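Local coordinates for protein GH3 beta-N-acetylglucosaminidase (Paenibacillaceae, PDB 6K5J) that hydrolyses terminal beta-linked N-acetylglucosamine residues from glycans, as a family 3 glycoside hydrolase, at residues I47-N52 / G400-E405; A23-L28 / D32-L37; V250-L255 / I326-G331; G223-M228 / L334-R339; F382-T387 / I448-V453. All blocks are in the same frame, centred on the assembly; numbering follows the deposited sequence.

Interaction 1: I47-N52 / G400-E405. With NAG (2-acetamido-2-deoxy-beta-D-glucopyranose), chain B.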
# COMPACT_ATOMS: atom_id res chain seq x y z
N ILE A 47 -12.55 -5.82 -6.84
CA ILE A 47 -11.50 -4.92 -6.36
C ILE A 47 -11.58 -3.61 -7.13
O ILE A 47 -11.69 -3.61 -8.36
CB ILE A 47 -10.09 -5.55 -6.47
CG1 ILE A 47 -9.03 -4.52 -6.04
CG2 ILE A 47 -9.83 -6.08 -7.89
CD1 ILE A 47 -7.65 -5.11 -5.76
N TYR A 48 -11.53 -2.49 -6.40
CA TYR A 48 -11.54 -1.15 -6.98
C TYR A 48 -10.12 -0.65 -7.23
O TYR A 48 -9.20 -0.91 -6.44
CB TYR A 48 -12.22 -0.16 -6.04
CG TYR A 48 -13.73 -0.25 -5.90
CD1 TYR A 48 -14.53 -0.75 -6.93
CD2 TYR A 48 -14.36 0.22 -4.75
CE1 TYR A 48 -15.92 -0.80 -6.80
CE2 TYR A 48 -15.74 0.18 -4.61
CZ TYR A 48 -16.51 -0.34 -5.64
OH TYR A 48 -17.88 -0.37 -5.51
N PHE A 49 -9.96 0.11 -8.31
CA PHE A 49 -8.76 0.92 -8.57
C PHE A 49 -9.18 2.38 -8.79
O PHE A 49 -10.36 2.71 -8.72
CB PHE A 49 -7.96 0.34 -9.74
CG PHE A 49 -7.31 -0.96 -9.39
CD1 PHE A 49 -8.02 -2.15 -9.49
CD2 PHE A 49 -6.02 -1.00 -8.86
CE1 PHE A 49 -7.45 -3.37 -9.13
CE2 PHE A 49 -5.44 -2.20 -8.49
CZ PHE A 49 -6.15 -3.39 -8.63
N ARG A 50 -8.18 3.25 -9.01
CA ARG A 50 -8.44 4.68 -9.19
C ARG A 50 -9.51 4.95 -10.25
O ARG A 50 -10.32 5.88 -10.11
CB ARG A 50 -7.12 5.39 -9.55
CG ARG A 50 -7.21 6.91 -9.69
CD ARG A 50 -5.80 7.57 -9.65
NE ARG A 50 -5.09 7.22 -8.42
CZ ARG A 50 -5.15 7.91 -7.28
NH1 ARG A 50 -5.87 9.02 -7.20
NH2 ARG A 50 -4.49 7.49 -6.21
N ARG A 51 -9.55 4.13 -11.30
CA ARG A 51 -10.52 4.27 -12.38
C ARG A 51 -11.97 4.14 -11.90
O ARG A 51 -12.88 4.63 -12.58
CB ARG A 51 -10.26 3.24 -13.48
CG ARG A 51 -10.36 1.79 -12.95
CD ARG A 51 -9.97 0.72 -13.97
NE ARG A 51 -10.09 -0.62 -13.37
CZ ARG A 51 -9.11 -1.51 -13.29
NH1 ARG A 51 -7.91 -1.26 -13.81
NH2 ARG A 51 -9.34 -2.68 -12.69
N ASN A 52 -12.20 3.49 -10.76
CA ASN A 52 -13.55 3.35 -10.22
C ASN A 52 -13.90 4.41 -9.19
O ASN A 52 -15.01 4.38 -8.67
CB ASN A 52 -13.73 1.97 -9.55
CG ASN A 52 -13.25 0.83 -10.42
OD1 ASN A 52 -12.24 0.18 -10.11
ND2 ASN A 52 -13.98 0.56 -11.50
N GLY A 400 3.78 6.80 -14.08
CA GLY A 400 3.31 6.11 -12.91
C GLY A 400 3.23 4.60 -13.03
O GLY A 400 3.26 4.03 -14.12
N SER A 401 3.14 3.96 -11.87
CA SER A 401 2.77 2.56 -11.72
C SER A 401 1.80 2.49 -10.54
O SER A 401 1.39 3.51 -9.99
CB SER A 401 4.01 1.67 -11.53
OG SER A 401 4.38 1.57 -10.16
N GLU A 402 1.44 1.27 -10.14
CA GLU A 402 0.53 1.13 -9.01
C GLU A 402 1.26 1.21 -7.67
O GLU A 402 0.61 1.46 -6.64
CB GLU A 402 -0.23 -0.19 -9.11
CG GLU A 402 -1.34 -0.19 -10.15
CD GLU A 402 -1.89 -1.58 -10.41
OE1 GLU A 402 -1.39 -2.29 -11.31
OE2 GLU A 402 -2.82 -1.98 -9.69
N VAL A 403 2.58 1.01 -7.65
CA VAL A 403 3.37 1.28 -6.45
C VAL A 403 3.70 2.77 -6.35
O VAL A 403 3.63 3.36 -5.27
CB VAL A 403 4.65 0.42 -6.43
CG1 VAL A 403 5.23 0.37 -5.02
CG2 VAL A 403 4.39 -0.98 -6.95
N ASP A 404 4.04 3.38 -7.48
CA ASP A 404 4.43 4.79 -7.56
C ASP A 404 3.51 5.48 -8.56
O ASP A 404 3.80 5.54 -9.76
CB ASP A 404 5.90 4.92 -7.96
CG ASP A 404 6.63 5.95 -7.13
OD1 ASP A 404 6.01 6.99 -6.82
OD2 ASP A 404 7.81 5.71 -6.79
N GLU A 405 2.39 6.01 -8.07
CA GLU A 405 1.34 6.53 -8.92
C GLU A 405 1.53 8.01 -9.21
O GLU A 405 2.12 8.75 -8.42
CB GLU A 405 -0.03 6.29 -8.28
CG GLU A 405 -1.22 6.71 -9.13
CD GLU A 405 -1.31 5.94 -10.44
OE1 GLU A 405 -2.09 4.96 -10.51
OE2 GLU A 405 -0.60 6.31 -11.41
C1 NAG B . -0.09 -6.27 -6.35
C2 NAG B . 0.51 -5.75 -5.02
C3 NAG B . -0.49 -5.91 -3.85
C4 NAG B . -1.87 -5.39 -4.23
C5 NAG B . -2.33 -6.07 -5.51
C6 NAG B . -3.70 -5.63 -5.98
C7 NAG B . 2.89 -5.85 -4.37
C8 NAG B . 4.05 -6.76 -4.08
N2 NAG B . 1.75 -6.45 -4.72
O1 NAG B . 0.72 -5.83 -7.38
O3 NAG B . -0.02 -5.22 -2.70
O4 NAG B . -2.80 -5.67 -3.18
O5 NAG B . -1.40 -5.73 -6.54
O6 NAG B . -3.68 -4.29 -6.45
O7 NAG B . 2.97 -4.63 -4.26
O HOH W 1 -3.40 4.59 -8.28

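Interaction 2: A23-L28 / D32-L37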
# COMPACT_ATOMS: atom_id res chain seq x y z
N ALA A 23 -12.39 -9.86 -9.00
CA ALA A 23 -12.08 -9.24 -10.28
C ALA A 23 -12.23 -7.74 -10.20
O ALA A 23 -13.03 -7.22 -9.42
CB ALA A 23 -12.98 -9.78 -11.41
N GLY A 24 -11.46 -7.03 -11.02
CA GLY A 24 -11.66 -5.62 -11.23
C GLY A 24 -12.39 -5.36 -12.53
O GLY A 24 -12.65 -6.26 -13.32
N PHE A 25 -12.73 -4.09 -12.74
CA PHE A 25 -13.46 -3.68 -13.92
C PHE A 25 -13.24 -2.18 -14.10
O PHE A 25 -12.76 -1.49 -13.19
CB PHE A 25 -14.96 -3.99 -13.81
CG PHE A 25 -15.68 -3.09 -12.84
CD1 PHE A 25 -15.62 -3.33 -11.48
CD2 PHE A 25 -16.37 -1.97 -13.30
CE1 PHE A 25 -16.25 -2.49 -10.59
CE2 PHE A 25 -17.00 -1.11 -12.41
CZ PHE A 25 -16.95 -1.37 -11.06
N ASN A 26 -13.61 -1.68 -15.26
CA ASN A 26 -13.54 -0.25 -15.52
C ASN A 26 -14.93 0.36 -15.43
O ASN A 26 -15.85 -0.06 -16.14
CB ASN A 26 -12.93 0.03 -16.89
CG ASN A 26 -12.72 1.51 -17.12
OD1 ASN A 26 -12.40 2.25 -16.18
ND2 ASN A 26 -12.93 1.97 -18.36
N GLY A 27 -15.08 1.38 -14.59
CA GLY A 27 -16.35 2.08 -14.52
C GLY A 27 -16.53 2.88 -13.24
O GLY A 27 -16.11 2.45 -12.16
N LEU A 28 -17.14 4.06 -13.37
CA LEU A 28 -17.69 4.79 -12.23
C LEU A 28 -19.08 4.31 -11.85
O LEU A 28 -19.51 4.55 -10.71
CB LEU A 28 -17.74 6.28 -12.55
CG LEU A 28 -16.39 6.91 -12.88
CD1 LEU A 28 -16.58 8.34 -13.40
CD2 LEU A 28 -15.46 6.89 -11.67
N ASP A 32 -20.84 -3.35 -18.19
CA ASP A 32 -21.37 -4.61 -18.70
C ASP A 32 -20.47 -5.78 -18.30
O ASP A 32 -20.97 -6.88 -18.01
CB ASP A 32 -21.51 -4.55 -20.22
CG ASP A 32 -22.63 -3.63 -20.67
OD1 ASP A 32 -23.50 -3.28 -19.85
OD2 ASP A 32 -22.64 -3.27 -21.87
N ASP A 33 -19.15 -5.57 -18.30
CA ASP A 33 -18.26 -6.63 -17.82
C ASP A 33 -18.53 -6.95 -16.36
O ASP A 33 -18.54 -8.12 -15.96
CB ASP A 33 -16.80 -6.20 -18.00
CG ASP A 33 -16.31 -6.35 -19.42
OD1 ASP A 33 -17.05 -6.89 -20.25
OD2 ASP A 33 -15.18 -5.92 -19.69
N ALA A 34 -18.72 -5.92 -15.53
CA ALA A 34 -18.99 -6.16 -14.12
C ALA A 34 -20.31 -6.93 -13.95
O ALA A 34 -20.40 -7.86 -13.13
CB ALA A 34 -19.03 -4.83 -13.37
N ARG A 35 -21.31 -6.57 -14.75
CA ARG A 35 -22.61 -7.23 -14.68
C ARG A 35 -22.50 -8.72 -15.03
O ARG A 35 -23.12 -9.57 -14.37
CB ARG A 35 -23.58 -6.51 -15.60
CG ARG A 35 -25.03 -6.87 -15.43
CD ARG A 35 -25.91 -5.95 -16.29
NE ARG A 35 -25.69 -4.54 -15.96
CZ ARG A 35 -26.35 -3.88 -15.02
NH1 ARG A 35 -27.28 -4.51 -14.30
NH2 ARG A 35 -26.09 -2.60 -14.78
N LYS A 36 -21.72 -9.05 -16.06
CA LYS A 36 -21.57 -10.44 -16.48
C LYS A 36 -20.72 -11.23 -15.49
O LYS A 36 -21.00 -12.40 -15.21
CB LYS A 36 -20.96 -10.48 -17.89
CG LYS A 36 -22.00 -10.14 -18.98
CD LYS A 36 -21.54 -10.40 -20.43
CE LYS A 36 -22.43 -11.41 -21.13
NZ LYS A 36 -23.46 -10.83 -22.04
N LEU A 37 -19.67 -10.61 -14.95
CA LEU A 37 -18.87 -11.26 -13.91
C LEU A 37 -19.75 -11.65 -12.72
O LEU A 37 -19.60 -12.75 -12.17
CB LEU A 37 -17.74 -10.34 -13.45
CG LEU A 37 -16.55 -10.12 -14.41
CD1 LEU A 37 -15.69 -8.96 -13.93
CD2 LEU A 37 -15.74 -11.38 -14.54

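Interaction 3: V250-L255 / I326-G331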
# COMPACT_ATOMS: atom_id res chain seq x y z
N VAL A 250 4.31 -23.55 1.42
CA VAL A 250 4.15 -22.27 2.10
C VAL A 250 2.73 -22.10 2.63
O VAL A 250 2.53 -21.62 3.75
CB VAL A 250 4.55 -21.10 1.17
CG1 VAL A 250 4.35 -19.76 1.88
CG2 VAL A 250 5.99 -21.25 0.70
N ILE A 251 1.72 -22.45 1.83
CA ILE A 251 0.35 -22.14 2.22
C ILE A 251 -0.23 -23.26 3.08
O ILE A 251 -0.52 -23.05 4.27
CB ILE A 251 -0.53 -21.85 1.00
CG1 ILE A 251 0.01 -20.64 0.22
CG2 ILE A 251 -1.95 -21.56 1.44
CD1 ILE A 251 -0.80 -20.27 -1.00
N GLU A 252 -0.44 -24.45 2.50
CA GLU A 252 -1.01 -25.53 3.31
C GLU A 252 -0.07 -25.91 4.44
O GLU A 252 -0.52 -26.16 5.57
CB GLU A 252 -1.31 -26.76 2.45
CG GLU A 252 -2.55 -26.67 1.58
CD GLU A 252 -3.86 -26.50 2.35
OE1 GLU A 252 -3.88 -26.68 3.59
OE2 GLU A 252 -4.89 -26.19 1.70
N GLY A 253 1.22 -25.98 4.16
CA GLY A 253 2.17 -26.44 5.15
C GLY A 253 2.42 -25.42 6.24
O GLY A 253 2.14 -25.67 7.42
N LEU A 254 2.93 -24.25 5.85
CA LEU A 254 3.40 -23.29 6.83
C LEU A 254 2.26 -22.43 7.38
O LEU A 254 2.07 -22.34 8.59
CB LEU A 254 4.49 -22.42 6.20
CG LEU A 254 5.08 -21.24 6.96
CD1 LEU A 254 5.74 -21.70 8.25
CD2 LEU A 254 6.10 -20.53 6.06
N LEU A 255 1.48 -21.81 6.49
CA LEU A 255 0.43 -20.89 6.93
C LEU A 255 -0.73 -21.64 7.59
O LEU A 255 -1.16 -21.29 8.69
CB LEU A 255 -0.07 -20.06 5.75
CG LEU A 255 -1.22 -19.07 5.98
CD1 LEU A 255 -0.92 -18.14 7.17
CD2 LEU A 255 -1.42 -18.24 4.71
N ILE A 326 -12.89 -27.44 -2.84
CA ILE A 326 -13.65 -26.26 -3.24
C ILE A 326 -14.55 -25.78 -2.11
O ILE A 326 -14.62 -24.58 -1.82
CB ILE A 326 -14.47 -26.55 -4.51
CG1 ILE A 326 -13.55 -26.80 -5.70
CG2 ILE A 326 -15.39 -25.39 -4.79
CD1 ILE A 326 -13.02 -25.51 -6.33
N ASP A 327 -15.30 -26.71 -1.50
CA ASP A 327 -16.17 -26.36 -0.38
C ASP A 327 -15.38 -25.75 0.78
O ASP A 327 -15.91 -24.91 1.51
CB ASP A 327 -16.95 -27.58 0.13
CG ASP A 327 -18.00 -28.08 -0.85
OD1 ASP A 327 -18.48 -27.29 -1.68
OD2 ASP A 327 -18.36 -29.27 -0.75
N ARG A 328 -14.15 -26.22 1.00
CA ARG A 328 -13.32 -25.68 2.07
C ARG A 328 -13.12 -24.17 1.89
O ARG A 328 -13.35 -23.39 2.83
CB ARG A 328 -11.98 -26.41 2.11
CG ARG A 328 -11.21 -26.28 3.41
CD ARG A 328 -9.75 -26.73 3.23
NE ARG A 328 -9.68 -28.08 2.66
CZ ARG A 328 -8.60 -28.59 2.07
NH1 ARG A 328 -7.50 -27.87 1.99
NH2 ARG A 328 -8.64 -29.82 1.57
N SER A 329 -12.72 -23.74 0.69
CA SER A 329 -12.53 -22.31 0.44
C SER A 329 -13.85 -21.56 0.46
O SER A 329 -13.93 -20.45 1.00
CB SER A 329 -11.82 -22.07 -0.90
OG SER A 329 -10.48 -22.52 -0.86
N VAL A 330 -14.88 -22.11 -0.17
CA VAL A 330 -16.19 -21.45 -0.15
C VAL A 330 -16.64 -21.21 1.29
O VAL A 330 -17.17 -20.15 1.62
CB VAL A 330 -17.22 -22.28 -0.94
CG1 VAL A 330 -18.64 -21.78 -0.67
CG2 VAL A 330 -16.91 -22.23 -2.43
N GLY A 331 -16.43 -22.20 2.17
CA GLY A 331 -16.83 -22.03 3.56
C GLY A 331 -16.12 -20.88 4.24
O GLY A 331 -16.73 -20.11 4.99
O HOH W 2 -6.59 -26.32 4.38

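Interaction 4: G223-M228 / L334-R339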
# COMPACT_ATOMS: atom_id res chain seq x y z
N GLY A 223 -6.42 -12.57 15.44
CA GLY A 223 -7.60 -12.63 14.61
C GLY A 223 -7.52 -11.70 13.42
O GLY A 223 -7.70 -10.49 13.57
N VAL A 224 -7.22 -12.23 12.23
CA VAL A 224 -7.15 -11.43 11.02
C VAL A 224 -8.01 -12.08 9.94
O VAL A 224 -7.98 -13.30 9.75
CB VAL A 224 -5.70 -11.23 10.53
CG1 VAL A 224 -5.04 -12.57 10.19
CG2 VAL A 224 -5.65 -10.26 9.33
N ASP A 225 -8.79 -11.26 9.23
CA ASP A 225 -9.80 -11.78 8.31
C ASP A 225 -9.18 -12.45 7.10
O ASP A 225 -9.75 -13.42 6.57
CB ASP A 225 -10.73 -10.67 7.85
CG ASP A 225 -11.77 -10.30 8.90
OD1 ASP A 225 -11.90 -11.04 9.90
OD2 ASP A 225 -12.44 -9.28 8.71
N ALA A 226 -8.03 -11.96 6.62
CA ALA A 226 -7.46 -12.50 5.40
C ALA A 226 -5.95 -12.30 5.41
O ALA A 226 -5.42 -11.44 6.11
CB ALA A 226 -8.10 -11.86 4.15
N VAL A 227 -5.26 -13.15 4.64
CA VAL A 227 -3.82 -13.09 4.41
C VAL A 227 -3.61 -13.16 2.90
O VAL A 227 -4.17 -14.03 2.22
CB VAL A 227 -3.09 -14.26 5.12
CG1 VAL A 227 -1.59 -14.27 4.79
CG2 VAL A 227 -3.30 -14.19 6.64
N MET A 228 -2.82 -12.23 2.36
CA MET A 228 -2.44 -12.25 0.95
C MET A 228 -1.01 -12.77 0.80
O MET A 228 -0.12 -12.40 1.57
CB MET A 228 -2.55 -10.85 0.31
CG MET A 228 -1.97 -10.76 -1.11
SD MET A 228 -2.08 -9.09 -1.81
CE MET A 228 -3.84 -8.98 -2.16
N LEU A 334 -17.59 -17.55 2.72
CA LEU A 334 -18.93 -17.25 3.23
C LEU A 334 -18.90 -16.84 4.70
O LEU A 334 -19.68 -15.98 5.12
CB LEU A 334 -19.84 -18.47 3.01
CG LEU A 334 -20.15 -18.85 1.56
CD1 LEU A 334 -21.14 -20.00 1.49
CD2 LEU A 334 -20.68 -17.66 0.77
N ALA A 335 -18.00 -17.43 5.49
CA ALA A 335 -17.90 -17.07 6.91
C ALA A 335 -17.41 -15.63 7.07
O ALA A 335 -17.94 -14.88 7.89
CB ALA A 335 -16.97 -18.03 7.65
N LEU A 336 -16.42 -15.23 6.27
CA LEU A 336 -15.96 -13.84 6.29
C LEU A 336 -17.09 -12.89 5.88
O LEU A 336 -17.31 -11.85 6.53
CB LEU A 336 -14.75 -13.69 5.37
CG LEU A 336 -14.23 -12.25 5.24
CD1 LEU A 336 -13.87 -11.71 6.61
CD2 LEU A 336 -13.02 -12.18 4.30
N LYS A 337 -17.82 -13.25 4.83
CA LYS A 337 -18.88 -12.38 4.32
C LYS A 337 -19.99 -12.20 5.36
O LYS A 337 -20.55 -11.11 5.49
CB LYS A 337 -19.44 -12.95 3.02
CG LYS A 337 -18.51 -12.74 1.81
CD LYS A 337 -19.07 -13.40 0.56
CE LYS A 337 -18.26 -12.98 -0.67
NZ LYS A 337 -18.91 -13.36 -1.95
N GLN A 338 -20.33 -13.27 6.08
CA GLN A 338 -21.29 -13.14 7.16
C GLN A 338 -20.75 -12.27 8.29
O GLN A 338 -21.48 -11.45 8.86
CB GLN A 338 -21.66 -14.53 7.70
CG GLN A 338 -22.66 -14.46 8.84
CD GLN A 338 -22.86 -15.78 9.54
OE1 GLN A 338 -22.32 -16.81 9.11
NE2 GLN A 338 -23.64 -15.78 10.62
N ARG A 339 -19.46 -12.44 8.62
CA ARG A 339 -18.86 -11.78 9.77
C ARG A 339 -18.78 -10.27 9.58
O ARG A 339 -18.86 -9.52 10.56
CB ARG A 339 -17.46 -12.33 10.01
CG ARG A 339 -16.90 -12.04 11.37
CD ARG A 339 -15.90 -13.10 11.74
NE ARG A 339 -14.69 -12.93 10.96
CZ ARG A 339 -14.15 -13.87 10.19
NH1 ARG A 339 -14.70 -15.08 10.10
NH2 ARG A 339 -13.05 -13.60 9.52
O HOH W 3 -11.54 -15.01 7.93

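Interaction 5: F382-T387 / I448-V453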
# COMPACT_ATOMS: atom_id res chain seq x y z
N PHE A 382 19.53 24.49 11.51
CA PHE A 382 18.97 24.33 10.17
C PHE A 382 17.71 25.16 9.94
O PHE A 382 17.26 25.23 8.79
CB PHE A 382 18.62 22.86 9.91
CG PHE A 382 17.67 22.29 10.92
CD1 PHE A 382 16.31 22.57 10.85
CD2 PHE A 382 18.14 21.50 11.95
CE1 PHE A 382 15.44 22.06 11.79
CE2 PHE A 382 17.27 20.99 12.89
CZ PHE A 382 15.92 21.26 12.82
N THR A 383 17.13 25.77 10.97
CA THR A 383 15.81 26.37 10.80
C THR A 383 15.87 27.53 9.81
O THR A 383 16.84 28.30 9.77
CB THR A 383 15.27 26.84 12.14
OG1 THR A 383 16.27 27.59 12.83
CG2 THR A 383 14.87 25.63 12.99
N LEU A 384 14.82 27.64 9.00
CA LEU A 384 14.78 28.65 7.94
C LEU A 384 14.75 30.06 8.52
O LEU A 384 14.15 30.31 9.57
CB LEU A 384 13.55 28.42 7.06
CG LEU A 384 13.49 27.11 6.28
CD1 LEU A 384 12.12 26.95 5.62
CD2 LEU A 384 14.59 27.04 5.23
N ASP A 385 15.40 30.99 7.82
CA ASP A 385 15.35 32.41 8.15
C ASP A 385 14.17 33.04 7.43
O ASP A 385 14.19 33.18 6.20
CB ASP A 385 16.68 33.08 7.78
CG ASP A 385 16.73 34.56 8.13
OD1 ASP A 385 15.69 35.18 8.43
OD2 ASP A 385 17.85 35.12 8.10
N LYS A 386 13.14 33.42 8.18
CA LYS A 386 11.91 33.93 7.59
C LYS A 386 12.11 35.25 6.86
O LYS A 386 11.28 35.62 6.02
CB LYS A 386 10.84 34.10 8.68
CG LYS A 386 9.43 34.25 8.15
CD LYS A 386 8.43 34.23 9.30
CE LYS A 386 7.04 34.54 8.82
NZ LYS A 386 6.06 34.47 9.95
N THR A 387 13.19 35.98 7.16
CA THR A 387 13.48 37.24 6.49
C THR A 387 14.13 37.06 5.13
O THR A 387 14.36 38.06 4.43
CB THR A 387 14.37 38.11 7.38
OG1 THR A 387 15.69 37.54 7.45
CG2 THR A 387 13.80 38.18 8.77
N ILE A 448 18.72 32.53 -4.90
CA ILE A 448 18.09 32.26 -3.62
C ILE A 448 18.97 31.26 -2.88
O ILE A 448 19.07 30.10 -3.29
CB ILE A 448 16.66 31.73 -3.77
CG1 ILE A 448 15.79 32.74 -4.55
CG2 ILE A 448 16.04 31.44 -2.41
CD1 ILE A 448 14.39 32.24 -4.90
N SER A 449 19.59 31.70 -1.78
CA SER A 449 20.59 30.85 -1.13
C SER A 449 19.97 29.81 -0.19
O SER A 449 20.56 28.73 -0.00
CB SER A 449 21.60 31.72 -0.38
OG SER A 449 21.27 31.86 0.98
N GLN A 450 18.80 30.10 0.39
CA GLN A 450 18.06 29.12 1.19
C GLN A 450 17.31 28.17 0.26
O GLN A 450 16.29 28.55 -0.33
CB GLN A 450 17.06 29.81 2.11
CG GLN A 450 17.64 30.43 3.34
CD GLN A 450 16.56 30.79 4.34
OE1 GLN A 450 16.63 30.43 5.51
NE2 GLN A 450 15.54 31.50 3.87
N VAL A 451 17.78 26.93 0.17
CA VAL A 451 17.20 25.92 -0.72
C VAL A 451 16.77 24.71 0.11
O VAL A 451 17.57 24.18 0.89
CB VAL A 451 18.18 25.50 -1.82
CG1 VAL A 451 17.52 24.46 -2.73
CG2 VAL A 451 18.64 26.72 -2.63
N VAL A 452 15.52 24.29 -0.06
CA VAL A 452 15.03 23.02 0.47
C VAL A 452 14.67 22.15 -0.72
O VAL A 452 13.72 22.46 -1.46
CB VAL A 452 13.81 23.18 1.39
CG1 VAL A 452 13.41 21.80 1.95
CG2 VAL A 452 14.07 24.18 2.51
N VAL A 453 15.38 21.04 -0.90
CA VAL A 453 14.98 20.05 -1.89
C VAL A 453 14.17 18.98 -1.17
O VAL A 453 14.65 18.36 -0.22
CB VAL A 453 16.18 19.42 -2.60
CG1 VAL A 453 15.68 18.35 -3.59
CG2 VAL A 453 16.97 20.49 -3.32

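Interaction 1: I47-N52 / G400-E405
Phe49 and Arg50 face Glu402 and Glu405 where the loop after strand 45-47 of the TIM-barrel domain meets the loop between strand 390-396 and helix 413-419 of the alpha/beta domain. The Phe49 ring meets both the sugar and Glu402. Its edge approaches the bound NAG, CE2 lying 3.4 Å from NAG O6, while the Glu402 carboxylate, turned 71° from the ring plane and hydrogen-bonded to a glycerol, flanks it too closely for the modelled distance to be trusted. Replacing Phe49 by an alanine would probably open a gap beside Glu402 and the sugar. The NAG is hydrogen-bonded to Asp83, Arg152, Lys182, His183 and Asp268. Locally, Phe49 N gives a nearly straight bond (173°) to Asn52 OD1 on a lone pair. Polar contact is indirect: Arg50, salt-bridged to Glu93, runs antiparallel alongside Glu405, and water 1, in the guanidinium plane, accepts from Arg50 NE at 3.1 Å and donates to Glu405 OE1 at 2.6 Å.

Interaction 2: A23-L28 / D32-L37
Phe25 places CG between its backbone N and carbonyl carbon (chi1 72°), which lays one face of the ring against Ala34; Leu37, with CG beside its own N (chi1 -72°), brings CD1 down on Ala23. The Ala34 methyl forms a CH-pi contact, CB standing 4.0 Å from the centroid of the Phe25 ring and 20° off its normal. It sits nearer the attached end of the ring than the middle, CB being 3.8 Å from Phe25 CG. One helical turn on, Leu37 CD1 touches Ala23 CB at 3.8 Å and passes Gly24 O at 4.1 Å. This is a beta-loop-alpha step of the TIM barrel: the chain leaves strand 21-23, turns outside it, and enters helix 32-39, which folds back over the residues just traversed. Leu62 and Leu66 of helix 56-72 also pack on Phe25, and Tyr302 and Gln305 of helix 302-317 on Leu37. Phe25 O is taken by Arg51 NE and Asn52 ND2, and Gly24 O by Gln305 NE2. No hydrogen bond joins the two segments, so their mutual hold is a buried apolar one, resting on two methyls, an isobutyl group and a ring face, while the loop carbonyls are satisfied from neighbouring parts of the barrel.

Interaction 3: V250-L255 / I326-G331
Arg328 NH1 is gripped by two partners: Glu252 OE2 at 3.1 Å, in a salt bridge, and water 2, which accepts a weak bond from NH1 at 3.0 Å. The water donates in turn to Glu252 OE1, 2.8 Å away, so that both carboxylate oxygens are linked to the same nitrogen, one directly and one through solvent. OE2 lies in the guanidinium plane at its edge, yet the carboxylate is turned 80° to that plane and offers only one oxygen directly to the arginine. Arg328 reaches across with CG anti to its backbone N (chi1 -161°) and a bend at chi3; Glu252 bends at chi2 to present its end. Their helices, 249-258 and 323-339, belong to the outer helical layer of the TIM barrel and stand well apart, the nearest CA atoms being those of Glu252 and Ser329 at 12.3 Å. The stronger polar partner of Arg328 is Glu324, one turn earlier in its own helix, which salt-bridges NH2. Arg328 thus sits between two acids at the surface, its positive charge probably shared by both, and the bond to Glu252 joins two helices by charge rather than by apolar packing.

Interaction 4: G223-M228 / L334-R339
Asp225 has the most surface buried here, and it meets two residues one turn apart on helix 323-339. Its CB and CG rest on a methyl of Leu336: CD1 lies 3.4 Å from Asp225 CG, the leucine having swung CG anti to its backbone N (chi1 177°). The Asp225 carboxylate takes a salt bridge and nearly straight hydrogen bond (174°) from Arg339, NH2 to OD1 at 2.8 Å. The bond stays in the guanidinium plane but meets OD1 from above the carboxylate plane, the two planes lying 54° apart. Asp225 stands just ahead of strand 226-229 in the TIM barrel, so the helix packs against the start of a strand whose Met228, further along, touches the NAG. A leucine in place of Asp225 would probably leave Arg339 and Arg340, which salt-bridges OD2, without their acidic mate. Leu336 CA lies over one face of the Arg339 guanidinium, 4.0 Å above the plane. Water 3 accepts from Arg339 NH2 at 2.6 Å and donates to the backbone Asp225 O at 2.8 Å.

Interaction 5: F382-T387 / I448-V453
Gln450 opens strand 450-455 and reaches the loop 382-387 with its terminal amide. CB points toward the loop; CG stands beside the backbone N (chi1 -77°), and the chain runs extended from there. CD comes to 3.7 Å from Asp385 N, and the two atoms beyond it divide between the polar groups of that one residue. OE1 accepts from Asp385 N at 2.7 Å, the bond nearly straight (168°) and the donor in the carbonyl plane, on a lone pair; it also rests 3.5 Å from Leu384 CA. NE2 gives a longer, more bent bond to Asp385 O, 3.2 Å away, tilted from both amide planes, and bonds Pro389 O as well. Beside the amide, Leu384 CD2 meets Val452 CG2 at 4.0 Å, their side chains crossing at about a right angle, with Leu517 of helix 507-517 packed on both. In the loop, Asp385 OD1 accepts from Thr387 N, forming an Asx turn, and from Thr387 OG1 at 2.6 Å, both from the same face of its carboxylate. The contact fastens the connection between strands 374-377 and 390-396 to the central part of the six-stranded sheet of the alpha/beta domain. With N-H and C=O of Asp385 both engaged by one buried amide, the loop backbone is fixed much as by a neighbouring strand, and the amide is held against turning.

How the interactions relate
From the N terminus, interaction 2 closes first, a short strand-to-helix loop of the TIM barrel. Interaction 1 opens next at 47-52, beside it: Arg51 and Asn52 probably hydrogen-bond to Phe25 O. Within its long loop, interaction 4 opens at 223-228 and interaction 3 at 250-255; both return to helix 323-339, interaction 3 closing at 326-331, inside the span of interaction 4. These two touch through Leu255 and Val227. Interaction 5 opens at 382-387 before interaction 1 closes at 400-405, so the two cross. Interaction 1 ties barrel to alpha/beta domain, while interaction 5 lies wholly within the latter, its centre 51 Å from those of interactions 2 and 4.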